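Local coordinates for heat shock protein, putative (Plasmodium falciparum, PDB 1Y6Z) that probably serves as an ATP-dependent folding chaperone of the Hsp90 family, of which this chain is the middle domain, at residues E69-R74 and N83-E88. Numbering follows the deposited sequence.
Sequences ESRGIR and NDKFSE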
loop_
_atom_site.group_PDB
_atom_site.type_symbol
_atom_site.label_atom_id
_atom_site.label_comp_id
_atom_site.label_asym_id
_atom_site.label_seq_id
_atom_site.Cartn_x
_atom_site.Cartn_y
_atom_site.Cartn_z
ATOM N N GLU B 69 -20.323 4.081 -22.085
ATOM C CA GLU B 69 -19.900 2.870 -22.755
ATOM C C GLU B 69 -18.757 2.205 -22.016
ATOM O O GLU B 69 -18.525 0.994 -22.174
ATOM C CB GLU B 69 -19.466 3.208 -24.167
ATOM C CG GLU B 69 -20.538 3.923 -24.981
ATOM C CD GLU B 69 -20.101 4.195 -26.403
ATOM O OE1 GLU B 69 -19.459 3.300 -27.002
ATOM O OE2 GLU B 69 -20.398 5.296 -26.919
ATOM N N SER B 70 -18.062 3.011 -21.205
ATOM C CA SER B 70 -16.836 2.628 -20.501
ATOM C C SER B 70 -15.911 1.736 -21.331
ATOM O O SER B 70 -15.859 0.512 -21.136
ATOM C CB SER B 70 -17.161 2.014 -19.139
ATOM O OG SER B 70 -16.310 2.583 -18.154
ATOM N N ARG B 71 -15.184 2.358 -22.254
ATOM C CA ARG B 71 -14.297 1.631 -23.168
ATOM C C ARG B 71 -12.977 1.209 -22.510
ATOM O O ARG B 71 -12.926 0.192 -21.799
ATOM C CB ARG B 71 -14.024 2.472 -24.438
ATOM C CG ARG B 71 -15.255 2.766 -25.318
ATOM C CD ARG B 71 -15.966 1.485 -25.762
ATOM N NE ARG B 71 -17.033 1.766 -26.722
ATOM C CZ ARG B 71 -17.485 0.914 -27.646
ATOM N NH1 ARG B 71 -16.971 -0.309 -27.762
ATOM N NH2 ARG B 71 -18.470 1.286 -28.461
ATOM N N GLY B 72 -11.921 1.957 -22.821
ATOM C CA GLY B 72 -10.682 2.016 -22.053
ATOM C C GLY B 72 -9.817 0.803 -21.963
ATOM O O GLY B 72 -8.658 0.826 -22.380
ATOM N N ILE B 73 -10.340 -0.245 -21.344
ATOM C CA ILE B 73 -9.600 -1.477 -21.207
ATOM C C ILE B 73 -10.085 -2.574 -22.175
ATOM O O ILE B 73 -11.274 -2.932 -22.216
ATOM C CB ILE B 73 -9.590 -1.950 -19.757
ATOM C CG1 ILE B 73 -8.984 -0.832 -18.856
ATOM C CG2 ILE B 73 -8.828 -3.210 -19.627
ATOM C CD1 ILE B 73 -8.785 -1.295 -17.432
ATOM N N ARG B 74 -9.150 -3.060 -22.963
ATOM C CA ARG B 74 -9.411 -4.082 -23.996
ATOM C C ARG B 74 -9.163 -5.478 -23.400
ATOM O O ARG B 74 -8.065 -5.761 -22.905
ATOM C CB ARG B 74 -8.457 -3.874 -25.158
ATOM C CG ARG B 74 -8.656 -2.551 -25.897
ATOM C CD ARG B 74 -7.526 -2.393 -26.844
ATOM N NE ARG B 74 -7.535 -3.464 -27.841
ATOM C CZ ARG B 74 -8.186 -3.372 -29.006
ATOM N NH1 ARG B 74 -8.875 -2.280 -29.304
ATOM N NH2 ARG B 74 -8.145 -4.367 -29.880
ATOM N N ASN B 83 -13.500 -7.523 -26.685
ATOM C CA ASN B 83 -14.080 -6.200 -26.805
ATOM C C ASN B 83 -13.346 -5.251 -25.863
ATOM O O ASN B 83 -12.574 -5.718 -25.003
ATOM C CB ASN B 83 -15.606 -6.189 -26.518
ATOM C CG ASN B 83 -15.946 -6.563 -25.080
ATOM O OD1 ASN B 83 -15.398 -5.993 -24.117
ATOM N ND2 ASN B 83 -16.869 -7.510 -24.924
ATOM N N ASP B 84 -13.604 -3.940 -26.044
ATOM C CA ASP B 84 -12.982 -2.875 -25.261
ATOM C C ASP B 84 -13.875 -2.253 -24.159
ATOM O O ASP B 84 -13.835 -1.043 -23.895
ATOM C CB ASP B 84 -12.366 -1.825 -26.192
ATOM C CG ASP B 84 -13.401 -1.103 -27.066
ATOM O OD1 ASP B 84 -14.649 -1.267 -26.886
ATOM O OD2 ASP B 84 -12.927 -0.319 -27.934
ATOM N N LYS B 85 -14.670 -3.090 -23.506
ATOM C CA LYS B 85 -15.610 -2.627 -22.496
ATOM C C LYS B 85 -15.361 -3.263 -21.143
ATOM O O LYS B 85 -16.247 -3.307 -20.274
ATOM C CB LYS B 85 -17.057 -2.887 -22.958
ATOM C CG LYS B 85 -17.371 -2.222 -24.278
ATOM C CD LYS B 85 -18.633 -2.765 -24.909
ATOM C CE LYS B 85 -19.163 -1.767 -25.899
ATOM N NZ LYS B 85 -18.958 -0.374 -25.367
ATOM N N PHE B 86 -14.137 -3.726 -20.939
ATOM C CA PHE B 86 -13.806 -4.385 -19.694
ATOM C C PHE B 86 -13.854 -3.431 -18.471
ATOM O O PHE B 86 -14.015 -3.876 -17.326
ATOM C CB PHE B 86 -12.448 -5.049 -19.815
ATOM C CG PHE B 86 -12.143 -5.920 -18.683
ATOM C CD1 PHE B 86 -12.748 -7.169 -18.581
ATOM C CD2 PHE B 86 -11.315 -5.472 -17.645
ATOM C CE1 PHE B 86 -12.478 -7.981 -17.494
ATOM C CE2 PHE B 86 -11.055 -6.288 -16.539
ATOM C CZ PHE B 86 -11.626 -7.540 -16.475
ATOM N N SER B 87 -13.692 -2.132 -18.737
ATOM C CA SER B 87 -13.764 -1.086 -17.731
ATOM C C SER B 87 -15.138 -0.907 -17.033
ATOM O O SER B 87 -15.213 -0.292 -15.953
ATOM C CB SER B 87 -13.351 0.247 -18.355
ATOM O OG SER B 87 -11.962 0.259 -18.622
ATOM N N GLU B 88 -16.205 -1.423 -17.653
ATOM C CA GLU B 88 -17.571 -1.419 -17.073
ATOM C C GLU B 88 -17.695 -2.205 -15.753
ATOM O O GLU B 88 -18.667 -2.046 -15.000
ATOM C CB GLU B 88 -18.558 -2.050 -18.037
ATOM C CG GLU B 88 -18.988 -1.217 -19.192
ATOM C CD GLU B 88 -20.128 -1.900 -19.952
ATOM O OE1 GLU B 88 -21.188 -2.159 -19.320
ATOM O OE2 GLU B 88 -19.955 -2.184 -21.166
#
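Phe86 N donates to Ile73 O (3.2 Å), joining the start of strand 73-77 to the 3-10 turn at 86-88, and Ile73 N makes a weak bond to Ser87 OG. An Asx turn shapes the approach to that turn: Asn83 OD1 accepts from Lys85 N at 3.1 Å. Beside it, Arg71 links two carboxylates. Arg71 NH1 meets the syn lone pair of Asp84 OD1 at 2.7 Å, near the guanidinium plane, although the two flat groups stand 80° apart. Arg71 NE and NH2 both grip Glu69 OE1 side-on, NH2 at 2.7 Å; together with the Asp84 bond this probably limits rotation of the guanidinium. The bend at chi2 (-57°) helps fold the arginine back toward these acids. Lys85 runs alongside and sets NZ over one guanidinium face, 3.0 Å from Arg71 CZ; the nearby acids probably offset this crowding of like charges. On the apolar side, Ile73 CG2 touches Phe86 CD2 obliquely at 3.9 Å. Ser70 CB packs on Glu88 CG, while Ser70 O is buried without a polar partner. The connection leaving edge strand 80-83 folds back onto the entry to strand 73-77, with Phe86 reaching Val101 of strand 98-103 and Leu121, Ile124 and Ile128 of helix 121-141.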